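Long-range contacts in homospermidine synthase (PDB 2PH5), which probably catalyses the formation of homospermidine and binds the dinucleotide NAD: residues Glu169-Ile174 against Asn193-Leu198; Lys186-Trp191 against Thr300-Leu305; Gln211-Pro216 against Cys324-Leu329; Glu221-Trp226 against Arg346-Glu351. All coordinates share one frame; numbering follows the deposited sequence.

Overall arrangement
The four contacts form two well-separated pairs, all within the range assigned to the saccharopine dehydrogenase C-terminal family. Interactions 1 and 2 share helix 188-197, and their centres lie about 11 Å apart. Interactions 3 and 4 touch, with centres about 8 Å apart. The two pairs are separated by about 36 to 39 Å between centres, and interaction 2 lies across the chain's centre from 3 and 4. Along the chain the segments of interactions 1 and 2 alternate, and so do those of 3 and 4. Interaction 1 closes before interaction 3 opens. Helix 188-197 is followed by strand 202-213 of the mixed sheet, whose end takes part in interaction 3. Interaction 4 lies near bound NAD, and interaction 3 reaches the second subunit.

Interaction 1: residues Glu169-Ile174 against Asn193-Leu198; sequences EALLNI and NLAMTL
Leu171 and Leu194 carry this contact between helix 158-176 and helix 188-197. Leu171 can be followed outward from the backbone. Its CB sits 3.8 Å from Leu194 CD2. Its CG touches the same methyl, with Leu171 CG and Leu194 CD2 again 3.8 Å apart, and also comes near Leu194 CG. At the tip, Leu171 CD2 reaches Ala195 CB at 4.3 Å. The two leucines thus slide past each other in opposite directions rather than meeting end on. In Leu194, CG stands opposite the backbone N (chi1 169°), and this turns its CD2 methyl in among the side chains of the first helix. The same methyl meets a second leucine, Leu172, which crosses it at about a right angle; Leu172 CD2 and Leu194 CD2 are 4.1 Å apart.

One turn further on, Leu198 takes over. Its CD2 methyl lies against the carbonyl oxygen of Leu171 and also packs on Ile174, with Ile174 CG2 4.3 Å from Leu198 CD2. The side-chain contacts are apolar and mostly buried; one methyl also rests on a backbone carbonyl oxygen.

The short helical segments run at 46° to each other, and their axes approach to 10.3 Å. Both helices also meet the mixed sheet. Leu171 and Ile174 touch Leu363 of strand 352-364, while Ala195 touches Tyr313 of strand 311-322. Asn173 adds a hydrogen bond from ND2 to Tyr371 OH. The arrangement is that of two consecutive helices packed on each other and on a sheet, a layered alpha-beta architecture in the C-terminal part of the protein.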
loop_
_atom_site.group_PDB
_atom_site.type_symbol
_atom_site.label_atom_id
_atom_site.label_comp_id
_atom_site.label_asym_id
_atom_site.label_seq_id
_atom_site.Cartn_x
_atom_site.Cartn_y
_atom_site.Cartn_z
ATOM N N GLU A 169 -22.687 3.227 24.181
ATOM C CA GLU A 169 -22.904 4.668 24.191
ATOM C C GLU A 169 -23.659 5.087 22.936
ATOM O O GLU A 169 -24.635 5.835 23.009
ATOM C CB GLU A 169 -21.567 5.415 24.281
ATOM C CG GLU A 169 -21.699 6.934 24.408
ATOM C CD GLU A 169 -22.135 7.399 25.790
ATOM O OE1 GLU A 169 -22.999 6.739 26.402
ATOM O OE2 GLU A 169 -21.623 8.440 26.262
ATOM N N ALA A 170 -23.217 4.581 21.789
ATOM C CA ALA A 170 -23.851 4.908 20.515
ATOM C C ALA A 170 -25.289 4.402 20.479
ATOM O O ALA A 170 -26.191 5.089 19.998
ATOM C CB ALA A 170 -23.050 4.306 19.360
ATOM N N LEU A 171 -25.492 3.191 20.985
ATOM C CA LEU A 171 -26.818 2.596 21.019
ATOM C C LEU A 171 -27.786 3.524 21.751
ATOM O O LEU A 171 -28.919 3.722 21.312
ATOM C CB LEU A 171 -26.754 1.225 21.701
ATOM C CG LEU A 171 -27.237 0.009 20.894
ATOM C CD1 LEU A 171 -26.849 0.154 19.452
ATOM C CD2 LEU A 171 -26.664 -1.270 21.485
ATOM N N LEU A 172 -27.341 4.113 22.854
ATOM C CA LEU A 172 -28.208 5.016 23.600
ATOM C C LEU A 172 -28.383 6.350 22.876
ATOM O O LEU A 172 -29.495 6.873 22.813
ATOM C CB LEU A 172 -27.659 5.252 25.014
ATOM C CG LEU A 172 -27.508 4.042 25.938
ATOM C CD1 LEU A 172 -26.904 4.493 27.253
ATOM C CD2 LEU A 172 -28.853 3.359 26.166
ATOM N N ASN A 173 -27.298 6.902 22.331
ATOM C CA ASN A 173 -27.404 8.176 21.622
ATOM C C ASN A 173 -28.376 8.080 20.453
ATOM O O ASN A 173 -29.217 8.954 20.265
ATOM C CB ASN A 173 -26.043 8.652 21.109
ATOM C CG ASN A 173 -25.127 9.092 22.220
ATOM O OD1 ASN A 173 -25.543 9.216 23.370
ATOM N ND2 ASN A 173 -23.871 9.348 21.884
ATOM N N ILE A 174 -28.269 7.017 19.667
ATOM C CA ILE A 174 -29.163 6.853 18.529
ATOM C C ILE A 174 -30.609 6.776 19.008
ATOM O O ILE A 174 -31.527 7.188 18.303
ATOM C CB ILE A 174 -28.839 5.577 17.734
ATOM C CG1 ILE A 174 -27.413 5.658 17.176
ATOM C CG2 ILE A 174 -29.852 5.405 16.604
ATOM C CD1 ILE A 174 -26.944 4.383 16.510
ATOM N N ASN A 193 -31.770 -6.331 22.319
ATOM C CA ASN A 193 -33.109 -5.878 21.970
ATOM C C ASN A 193 -33.116 -4.429 21.491
ATOM O O ASN A 193 -33.799 -4.098 20.523
ATOM C CB ASN A 193 -34.036 -6.065 23.169
ATOM C CG ASN A 193 -35.323 -5.296 23.031
ATOM O OD1 ASN A 193 -35.410 -4.135 23.446
ATOM N ND2 ASN A 193 -36.334 -5.927 22.432
ATOM N N LEU A 194 -32.360 -3.571 22.175
ATOM C CA LEU A 194 -32.254 -2.167 21.796
ATOM C C LEU A 194 -31.601 -2.063 20.426
ATOM O O LEU A 194 -31.968 -1.213 19.621
ATOM C CB LEU A 194 -31.413 -1.386 22.810
ATOM C CG LEU A 194 -31.016 0.029 22.360
ATOM C CD1 LEU A 194 -32.256 0.868 22.166
ATOM C CD2 LEU A 194 -30.097 0.667 23.378
ATOM N N ALA A 195 -30.633 -2.934 20.155
ATOM C CA ALA A 195 -29.956 -2.898 18.861
ATOM C C ALA A 195 -30.928 -3.243 17.745
ATOM O O ALA A 195 -30.948 -2.592 16.701
ATOM C CB ALA A 195 -28.774 -3.865 18.851
HETATM N N MSE A 196 -31.737 -4.270 17.971
HETATM C CA MSE A 196 -32.701 -4.694 16.973
HETATM C C MSE A 196 -33.817 -3.668 16.781
HETATM O O MSE A 196 -34.180 -3.342 15.653
HETATM C CB MSE A 196 -33.304 -6.031 17.369
HETATM C CG MSE A 196 -34.359 -6.520 16.401
HETATM SE SE MSE A 196 -35.431 -7.918 17.188
HETATM C CE MSE A 196 -36.710 -6.759 18.076
ATOM N N THR A 197 -34.359 -3.157 17.882
ATOM C CA THR A 197 -35.431 -2.175 17.803
ATOM C C THR A 197 -34.965 -0.919 17.067
ATOM O O THR A 197 -35.781 -0.187 16.505
ATOM C CB THR A 197 -35.986 -1.827 19.226
ATOM O OG1 THR A 197 -36.951 -0.774 19.132
ATOM C CG2 THR A 197 -34.879 -1.407 20.156
ATOM N N LEU A 198 -33.654 -0.685 17.049
ATOM C CA LEU A 198 -33.085 0.469 16.348
ATOM C C LEU A 198 -32.719 0.192 14.884
ATOM O O LEU A 198 -32.283 1.096 14.174
ATOM C CB LEU A 198 -31.853 0.993 17.091
ATOM C CG LEU A 198 -32.116 2.056 18.161
ATOM C CD1 LEU A 198 -33.412 1.761 18.902
ATOM C CD2 LEU A 198 -30.943 2.100 19.110
#

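Interaction 2: residues Lys186-Trp191 against Thr300-Leu305; sequences KNAAEW and TNFLTL
Phe302 touches both Ala188 and Trp191 and makes the apolar part of this contact. The ring atoms CD1 and CE1 meet the methyl of Ala188, with Ala188 CB 3.5 Å from Phe302 CD1. The far end of the ring meets the indole, where Phe302 CZ is nearest to Trp191 CD1. The phenyl ring and the five-membered ring of the indole have centroids 5.3 Å apart and planes at 34°, an oblique pairing. The two side chains lie side by side and point the same way. Phe302 reaches this place because CG is turned opposite its backbone N (chi1 -175°). Lys168 of helix 158-176 also touches both aromatic residues.

Leucine methyls against backbone carbonyls form a second group. Leu303 CD2 lies 3.8 Å from Trp191 O. Leu305 CD1 rests 3.6 Å from Ala189 O. Leu303 is where the chain leaves helix 295-302, and Leu305 begins the edge strand 305-306.

None of the polar bonds joins the two segments; several are local to one of them. Asn187 is the N-cap of helix 188-197, and its OD1 accepts from Glu190 N at 2.6 Å. The side chain of Glu190 reaches back past the N-cap, its OE1 accepting from Lys186 N at 2.7 Å, nearly straight at 174°. In the other segment, Thr304 OG1 donates to Thr300 O, 2.8 Å away, and Leu303 N reaches that oxygen from the opposite face of its plane.

Local polar bonds thus shape the start of one helix and the end of the other, while the two segments meet through van der Waals contact.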
loop_
_atom_site.group_PDB
_atom_site.type_symbol
_atom_site.label_atom_id
_atom_site.label_comp_id
_atom_site.label_asym_id
_atom_site.label_seq_id
_atom_site.Cartn_x
_atom_site.Cartn_y
_atom_site.Cartn_z
ATOM N N LYS A 186 -29.714 -3.401 31.147
ATOM C CA LYS A 186 -28.754 -4.064 32.022
ATOM C C LYS A 186 -28.151 -5.318 31.410
ATOM O O LYS A 186 -26.985 -5.338 31.020
ATOM C CB LYS A 186 -29.398 -4.425 33.363
ATOM C CG LYS A 186 -30.039 -3.256 34.090
ATOM C CD LYS A 186 -31.500 -3.098 33.703
ATOM C CE LYS A 186 -32.318 -4.294 34.162
ATOM N NZ LYS A 186 -32.261 -4.472 35.645
ATOM N N ASN A 187 -28.945 -6.373 31.334
ATOM C CA ASN A 187 -28.466 -7.627 30.783
ATOM C C ASN A 187 -28.188 -7.511 29.287
ATOM O O ASN A 187 -28.573 -6.531 28.638
ATOM C CB ASN A 187 -29.509 -8.702 31.029
ATOM C CG ASN A 187 -30.840 -8.333 30.446
ATOM O OD1 ASN A 187 -31.000 -8.292 29.230
ATOM N ND2 ASN A 187 -31.803 -8.035 31.306
ATOM N N ALA A 188 -27.525 -8.528 28.745
ATOM C CA ALA A 188 -27.186 -8.575 27.326
ATOM C C ALA A 188 -28.435 -8.559 26.448
ATOM O O ALA A 188 -28.489 -7.838 25.450
ATOM C CB ALA A 188 -26.363 -9.824 27.036
ATOM N N ALA A 189 -29.433 -9.353 26.827
ATOM C CA ALA A 189 -30.688 -9.444 26.079
ATOM C C ALA A 189 -31.296 -8.067 25.815
ATOM O O ALA A 189 -31.758 -7.790 24.709
ATOM C CB ALA A 189 -31.684 -10.326 26.834
ATOM N N GLU A 190 -31.297 -7.207 26.831
ATOM C CA GLU A 190 -31.845 -5.865 26.687
ATOM C C GLU A 190 -31.014 -5.035 25.714
ATOM O O GLU A 190 -31.561 -4.243 24.947
ATOM C CB GLU A 190 -31.911 -5.154 28.043
ATOM C CG GLU A 190 -32.844 -5.808 29.050
ATOM C CD GLU A 190 -33.129 -4.920 30.250
ATOM O OE1 GLU A 190 -32.168 -4.462 30.908
ATOM O OE2 GLU A 190 -34.320 -4.682 30.539
ATOM N N TRP A 191 -29.695 -5.211 25.744
ATOM C CA TRP A 191 -28.824 -4.471 24.840
ATOM C C TRP A 191 -29.062 -4.948 23.417
ATOM O O TRP A 191 -29.129 -4.149 22.483
ATOM C CB TRP A 191 -27.353 -4.672 25.213
ATOM C CG TRP A 191 -26.881 -3.772 26.308
ATOM C CD1 TRP A 191 -26.462 -4.143 27.552
ATOM C CD2 TRP A 191 -26.781 -2.342 26.261
ATOM N NE1 TRP A 191 -26.107 -3.033 28.282
ATOM C CE2 TRP A 191 -26.294 -1.917 27.513
ATOM C CE3 TRP A 191 -27.057 -1.382 25.283
ATOM C CZ2 TRP A 191 -26.078 -0.568 27.812
ATOM C CZ3 TRP A 191 -26.844 -0.039 25.580
ATOM C CH2 TRP A 191 -26.359 0.353 26.836
ATOM N N THR A 300 -20.891 -9.996 19.060
ATOM C CA THR A 300 -21.995 -10.523 18.267
ATOM C C THR A 300 -23.021 -11.241 19.149
ATOM O O THR A 300 -24.215 -10.937 19.087
ATOM C CB THR A 300 -21.484 -11.485 17.178
ATOM O OG1 THR A 300 -20.608 -10.779 16.293
ATOM C CG2 THR A 300 -22.643 -12.047 16.381
ATOM N N ASN A 301 -22.551 -12.180 19.969
ATOM C CA ASN A 301 -23.422 -12.921 20.865
ATOM C C ASN A 301 -24.081 -11.961 21.855
ATOM O O ASN A 301 -25.255 -12.102 22.184
ATOM C CB ASN A 301 -22.631 -13.990 21.631
ATOM C CG ASN A 301 -22.170 -15.137 20.737
ATOM O OD1 ASN A 301 -22.566 -15.228 19.574
ATOM N ND2 ASN A 301 -21.347 -16.023 21.285
ATOM N N PHE A 302 -23.319 -10.977 22.318
ATOM C CA PHE A 302 -23.831 -9.991 23.264
ATOM C C PHE A 302 -25.016 -9.230 22.670
ATOM O O PHE A 302 -25.865 -8.737 23.401
ATOM C CB PHE A 302 -22.724 -9.002 23.638
ATOM C CG PHE A 302 -23.121 -8.017 24.700
ATOM C CD1 PHE A 302 -23.307 -8.432 26.020
ATOM C CD2 PHE A 302 -23.296 -6.670 24.389
ATOM C CE1 PHE A 302 -23.660 -7.520 27.020
ATOM C CE2 PHE A 302 -23.648 -5.752 25.378
ATOM C CZ PHE A 302 -23.830 -6.181 26.698
ATOM N N LEU A 303 -25.072 -9.137 21.346
ATOM C CA LEU A 303 -26.165 -8.426 20.685
ATOM C C LEU A 303 -27.072 -9.376 19.920
ATOM O O LEU A 303 -27.755 -8.976 18.979
ATOM C CB LEU A 303 -25.614 -7.374 19.728
ATOM C CG LEU A 303 -24.825 -6.272 20.423
ATOM C CD1 LEU A 303 -24.127 -5.403 19.385
ATOM C CD2 LEU A 303 -25.774 -5.448 21.297
ATOM N N THR A 304 -27.060 -10.639 20.330
ATOM C CA THR A 304 -27.882 -11.661 19.705
ATOM C C THR A 304 -29.212 -11.767 20.447
ATOM O O THR A 304 -29.290 -11.480 21.641
ATOM C CB THR A 304 -27.173 -13.034 19.731
ATOM O OG1 THR A 304 -26.045 -13.003 18.854
ATOM C CG2 THR A 304 -28.120 -14.144 19.292
ATOM N N LEU A 305 -30.255 -12.173 19.733
ATOM C CA LEU A 305 -31.577 -12.315 20.324
ATOM C C LEU A 305 -32.244 -13.591 19.810
ATOM O O LEU A 305 -32.073 -13.981 18.650
ATOM C CB LEU A 305 -32.432 -11.099 19.966
ATOM C CG LEU A 305 -33.456 -10.598 20.988
ATOM C CD1 LEU A 305 -32.757 -10.224 22.295
ATOM C CD2 LEU A 305 -34.178 -9.383 20.412
#

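Interaction 3: residues Gln211-Pro216 against Cys324-Leu329; sequences QVTYPP and CPDARL
Cys324 starts the contact, with its CB 3.4 Å from Gln211 O. As N-cap of helix 325-336, it turns SG toward Ala327 N, a weak capping bond. The amide end of Gln211 is held elsewhere: NE2 bonds Asp209 and Thr392, and OE1 accepts from Ala391 N.

Pro325 follows as the first helical residue. Its ring crosses Val212, with Pro325 CG 3.9 Å from Val212 CG1, and its CD atom lies near Gln211 O.

Strands 202-213 and 311-322 are parallel neighbours in the mixed sheet, so the end of the first passes the start of the helix that follows the second.

Asp326 makes the polar link. CG stands opposite the carbonyl carbon (chi1 -81°), and the carboxylate meets Thr213 coming from the opposite direction. Thr213 OG1 donates to Asp326 OD1 at 2.7 Å, on the syn lone pair. A water accepts from Thr213 N at 3.1 Å and gives a weak bond to Asp326 OD2. The nearby helix start probably favours the negative charge.

Leu329 packs on Pro325 of the second subunit, and Pro325 packs on Leu329 of that subunit.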
loop_
_atom_site.group_PDB
_atom_site.type_symbol
_atom_site.label_atom_id
_atom_site.label_comp_id
_atom_site.label_asym_id
_atom_site.label_seq_id
_atom_site.Cartn_x
_atom_site.Cartn_y
_atom_site.Cartn_z
ATOM N N GLN A 211 -1.092 8.659 11.600
ATOM C CA GLN A 211 0.182 9.129 12.130
ATOM C C GLN A 211 1.308 8.921 11.114
ATOM O O GLN A 211 1.549 7.800 10.676
ATOM C CB GLN A 211 0.492 8.421 13.458
ATOM C CG GLN A 211 -0.624 8.648 14.495
ATOM C CD GLN A 211 -0.466 7.832 15.763
ATOM O OE1 GLN A 211 0.260 8.225 16.695
ATOM N NE2 GLN A 211 -1.145 6.680 15.811
ATOM N N VAL A 212 1.959 10.015 10.714
ATOM C CA VAL A 212 3.072 9.955 9.769
ATOM C C VAL A 212 4.370 10.135 10.542
ATOM O O VAL A 212 4.352 10.571 11.693
ATOM C CB VAL A 212 2.995 11.052 8.683
ATOM C CG1 VAL A 212 1.836 10.771 7.753
ATOM C CG2 VAL A 212 2.868 12.422 9.326
ATOM N N THR A 213 5.497 9.836 9.904
ATOM C CA THR A 213 6.775 9.912 10.598
ATOM C C THR A 213 7.966 10.461 9.829
ATOM O O THR A 213 7.904 10.698 8.624
ATOM C CB THR A 213 7.204 8.530 11.050
ATOM O OG1 THR A 213 7.362 7.707 9.892
ATOM C CG2 THR A 213 6.170 7.910 11.974
ATOM N N TYR A 214 9.063 10.629 10.562
ATOM C CA TYR A 214 10.323 11.098 10.018
ATOM C C TYR A 214 11.462 10.546 10.888
ATOM O O TYR A 214 11.424 10.637 12.112
ATOM C CB TYR A 214 10.380 12.627 10.004
ATOM C CG TYR A 214 11.728 13.133 9.555
ATOM C CD1 TYR A 214 12.071 13.175 8.196
ATOM C CD2 TYR A 214 12.707 13.466 10.491
ATOM C CE1 TYR A 214 13.365 13.529 7.787
ATOM C CE2 TYR A 214 13.991 13.815 10.094
ATOM C CZ TYR A 214 14.315 13.839 8.747
ATOM O OH TYR A 214 15.603 14.126 8.385
ATOM N N PRO A 215 12.492 9.953 10.261
ATOM C CA PRO A 215 12.686 9.756 8.817
ATOM C C PRO A 215 11.697 8.731 8.243
ATOM O O PRO A 215 11.017 8.026 8.991
ATOM C CB PRO A 215 14.125 9.262 8.742
ATOM C CG PRO A 215 14.204 8.397 9.955
ATOM C CD PRO A 215 13.556 9.272 11.021
ATOM N N PRO A 216 11.619 8.627 6.905
ATOM C CA PRO A 216 10.712 7.689 6.233
ATOM C C PRO A 216 10.972 6.229 6.612
ATOM O O PRO A 216 11.903 5.922 7.358
ATOM C CB PRO A 216 10.996 7.932 4.750
ATOM C CG PRO A 216 11.503 9.337 4.716
ATOM C CD PRO A 216 12.399 9.389 5.918
ATOM N N CYS A 324 -1.481 3.080 10.052
ATOM C CA CYS A 324 -0.727 4.260 9.665
ATOM C C CYS A 324 -0.025 3.955 8.344
ATOM O O CYS A 324 0.389 2.822 8.103
ATOM C CB CYS A 324 0.295 4.603 10.739
ATOM S SG CYS A 324 1.551 3.348 10.923
ATOM N N PRO A 325 0.118 4.961 7.467
ATOM C CA PRO A 325 0.778 4.738 6.175
ATOM C C PRO A 325 2.021 3.841 6.204
ATOM O O PRO A 325 2.262 3.085 5.259
ATOM C CB PRO A 325 1.070 6.160 5.672
ATOM C CG PRO A 325 0.923 7.032 6.887
ATOM C CD PRO A 325 -0.183 6.386 7.661
ATOM N N ASP A 326 2.803 3.918 7.279
ATOM C CA ASP A 326 3.997 3.087 7.396
ATOM C C ASP A 326 3.615 1.617 7.546
ATOM O O ASP A 326 4.300 0.733 7.019
ATOM C CB ASP A 326 4.850 3.524 8.592
ATOM C CG ASP A 326 5.719 4.735 8.288
ATOM O OD1 ASP A 326 6.296 5.299 9.240
ATOM O OD2 ASP A 326 5.834 5.120 7.105
ATOM N N ALA A 327 2.529 1.354 8.270
ATOM C CA ALA A 327 2.069 -0.018 8.453
ATOM C C ALA A 327 1.436 -0.503 7.144
ATOM O O ALA A 327 1.355 -1.703 6.897
ATOM C CB ALA A 327 1.057 -0.100 9.593
ATOM N N ARG A 328 0.991 0.434 6.307
ATOM C CA ARG A 328 0.393 0.082 5.022
ATOM C C ARG A 328 1.504 -0.395 4.117
ATOM O O ARG A 328 1.382 -1.423 3.446
ATOM C CB ARG A 328 -0.293 1.285 4.388
ATOM C CG ARG A 328 -1.444 1.811 5.203
ATOM C CD ARG A 328 -1.928 3.166 4.682
ATOM N NE ARG A 328 -2.592 3.898 5.752
ATOM C CZ ARG A 328 -2.930 5.177 5.697
ATOM N NH1 ARG A 328 -3.526 5.740 6.744
ATOM N NH2 ARG A 328 -2.678 5.884 4.599
ATOM N N LEU A 329 2.596 0.357 4.116
ATOM C CA LEU A 329 3.758 0.007 3.321
ATOM C C LEU A 329 4.304 -1.316 3.852
ATOM O O LEU A 329 4.765 -2.155 3.084
ATOM C CB LEU A 329 4.836 1.095 3.436
ATOM C CG LEU A 329 4.516 2.486 2.887
ATOM C CD1 LEU A 329 5.637 3.465 3.235
ATOM C CD2 LEU A 329 4.340 2.419 1.385
HETATM O O HOH W 1 5.151 8.478 7.127
#

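Interaction 4: residues Glu221-Trp226 against Arg346-Glu351; sequences EFVNTW and RLILNE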
loop_
_atom_site.group_PDB
_atom_site.type_symbol
_atom_site.label_atom_id
_atom_site.label_comp_id
_atom_site.label_asym_id
_atom_site.label_seq_id
_atom_site.Cartn_x
_atom_site.Cartn_y
_atom_site.Cartn_z
ATOM N N GLU A 221 11.708 -3.796 7.134
ATOM C CA GLU A 221 11.227 -3.637 8.495
ATOM C C GLU A 221 9.734 -3.407 8.508
ATOM O O GLU A 221 9.184 -2.789 7.600
ATOM C CB GLU A 221 11.931 -2.455 9.161
ATOM C CG GLU A 221 11.413 -1.100 8.716
ATOM C CD GLU A 221 12.165 0.062 9.353
ATOM O OE1 GLU A 221 12.661 -0.104 10.491
ATOM O OE2 GLU A 221 12.247 1.141 8.718
ATOM N N PHE A 222 9.074 -3.920 9.538
ATOM C CA PHE A 222 7.642 -3.724 9.676
ATOM C C PHE A 222 7.476 -2.598 10.704
ATOM O O PHE A 222 7.858 -2.743 11.867
ATOM C CB PHE A 222 6.968 -5.014 10.149
ATOM C CG PHE A 222 5.481 -5.034 9.926
ATOM C CD1 PHE A 222 4.627 -4.312 10.759
ATOM C CD2 PHE A 222 4.930 -5.755 8.863
ATOM C CE1 PHE A 222 3.244 -4.307 10.540
ATOM C CE2 PHE A 222 3.550 -5.756 8.636
ATOM C CZ PHE A 222 2.703 -5.031 9.476
ATOM N N VAL A 223 6.929 -1.472 10.256
ATOM C CA VAL A 223 6.733 -0.306 11.109
ATOM C C VAL A 223 5.255 -0.108 11.453
ATOM O O VAL A 223 4.381 -0.178 10.584
ATOM C CB VAL A 223 7.300 0.961 10.417
ATOM C CG1 VAL A 223 7.319 2.142 11.382
ATOM C CG2 VAL A 223 8.713 0.680 9.931
ATOM N N ASN A 224 4.978 0.137 12.730
ATOM C CA ASN A 224 3.605 0.306 13.173
ATOM C C ASN A 224 3.526 1.150 14.435
ATOM O O ASN A 224 4.495 1.273 15.187
ATOM C CB ASN A 224 2.970 -1.068 13.403
ATOM C CG ASN A 224 1.465 -0.996 13.604
ATOM O OD1 ASN A 224 0.791 -0.109 13.077
ATOM N ND2 ASN A 224 0.928 -1.948 14.361
ATOM N N THR A 225 2.365 1.747 14.657
ATOM C CA THR A 225 2.173 2.582 15.823
ATOM C C THR A 225 2.044 1.734 17.074
ATOM O O THR A 225 2.068 2.252 18.188
ATOM C CB THR A 225 0.957 3.473 15.633
ATOM O OG1 THR A 225 -0.152 2.682 15.195
ATOM C CG2 THR A 225 1.267 4.539 14.570
ATOM N N TRP A 226 1.895 0.428 16.880
ATOM C CA TRP A 226 1.817 -0.518 17.989
ATOM C C TRP A 226 2.578 -1.773 17.590
ATOM O O TRP A 226 3.270 -1.774 16.571
ATOM C CB TRP A 226 0.374 -0.870 18.351
ATOM C CG TRP A 226 -0.498 -1.235 17.201
ATOM C CD1 TRP A 226 -0.957 -0.398 16.231
ATOM C CD2 TRP A 226 -1.079 -2.519 16.935
ATOM N NE1 TRP A 226 -1.792 -1.075 15.377
ATOM C CE2 TRP A 226 -1.887 -2.376 15.781
ATOM C CE3 TRP A 226 -0.998 -3.775 17.558
ATOM C CZ2 TRP A 226 -2.616 -3.446 15.236
ATOM C CZ3 TRP A 226 -1.725 -4.840 17.012
ATOM C CH2 TRP A 226 -2.522 -4.662 15.862
ATOM N N ARG A 346 9.799 -2.306 14.070
ATOM C CA ARG A 346 10.044 -1.022 14.691
ATOM C C ARG A 346 8.741 -0.386 15.134
ATOM O O ARG A 346 7.741 -0.456 14.423
ATOM C CB ARG A 346 10.789 -0.093 13.726
ATOM C CG ARG A 346 11.136 1.266 14.326
ATOM C CD ARG A 346 12.244 1.960 13.555
ATOM N NE ARG A 346 11.876 2.202 12.159
ATOM C CZ ARG A 346 11.345 3.331 11.702
ATOM N NH1 ARG A 346 11.047 3.446 10.416
ATOM N NH2 ARG A 346 11.126 4.349 12.529
ATOM N N LEU A 347 8.750 0.206 16.327
ATOM C CA LEU A 347 7.574 0.880 16.875
ATOM C C LEU A 347 7.783 2.378 16.737
ATOM O O LEU A 347 8.708 2.943 17.331
ATOM C CB LEU A 347 7.394 0.540 18.360
ATOM C CG LEU A 347 6.385 1.361 19.200
ATOM C CD1 LEU A 347 4.947 1.077 18.766
ATOM C CD2 LEU A 347 6.557 0.995 20.682
ATOM N N ILE A 348 6.935 3.030 15.957
ATOM C CA ILE A 348 7.094 4.460 15.810
ATOM C C ILE A 348 6.417 5.211 16.939
ATOM O O ILE A 348 5.221 5.067 17.190
ATOM C CB ILE A 348 6.582 4.953 14.458
ATOM C CG1 ILE A 348 5.195 4.368 14.168
ATOM C CG2 ILE A 348 7.588 4.577 13.396
ATOM C CD1 ILE A 348 4.484 5.013 12.984
ATOM N N LEU A 349 7.222 6.016 17.620
ATOM C CA LEU A 349 6.782 6.800 18.754
ATOM C C LEU A 349 7.277 8.237 18.590
ATOM O O LEU A 349 6.517 9.128 18.210
ATOM C CB LEU A 349 7.354 6.180 20.025
ATOM C CG LEU A 349 6.856 6.656 21.385
ATOM C CD1 LEU A 349 5.373 6.332 21.542
ATOM C CD2 LEU A 349 7.676 5.961 22.472
ATOM N N ASN A 350 8.557 8.460 18.866
ATOM C CA ASN A 350 9.127 9.793 18.738
ATOM C C ASN A 350 9.270 10.241 17.290
ATOM O O ASN A 350 9.200 11.434 17.004
ATOM C CB ASN A 350 10.491 9.858 19.422
ATOM C CG ASN A 350 10.408 9.564 20.900
ATOM O OD1 ASN A 350 9.419 9.908 21.556
ATOM N ND2 ASN A 350 11.448 8.936 21.441
ATOM N N GLU A 351 9.460 9.301 16.371
ATOM C CA GLU A 351 9.612 9.696 14.985
ATOM C C GLU A 351 8.351 10.219 14.309
ATOM O O GLU A 351 8.437 10.847 13.253
ATOM C CB GLU A 351 10.225 8.569 14.147
ATOM C CG GLU A 351 9.604 7.204 14.317
ATOM C CD GLU A 351 10.231 6.395 15.449
ATOM O OE1 GLU A 351 9.899 6.654 16.630
ATOM O OE2 GLU A 351 11.059 5.502 15.149
#
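The torsions of Glu221 and Arg346 bring their charged ends together. Glu221 has CG between its backbone N and carbonyl carbon (chi1 76°) and then runs extended. Arg346 starts with CG opposite its backbone N and bends at chi3 (60°). This brings the guanidinium side-on to the carboxylate, with the planes 42° apart. Arg346 NE donates to Glu221 OE1 at 3.0 Å, and Arg346 NH1 to Glu221 OE2 at 3.1 Å. Both oxygens lie near the guanidinium plane but are met from above the carboxylate plane. Glu221 OE2 also accepts from Ser218 N. Val223 CG1 sits over one guanidinium face, toward its rim. Arg346 NH2 donates to Glu351 OE2 at 2.9 Å.

Strands 221-224 and 344-347 pair in parallel. Arg346 N bonds Phe222 O at 3.0 Å. Arg346 O accepts from Asn224 N at 3.3 Å, and Ile348 N continues to Asn224 O at 3.1 Å. Leu347 CD1 lies against Thr225 O. The Leu347 side chain also comes to about 4 Å from that of NAD-binding Cys23.

One arginine joins a carboxylate of the neighbouring strand to one further along its own segment, which fixes its guanidinium's orientation and probably favours the charged form of all three groups.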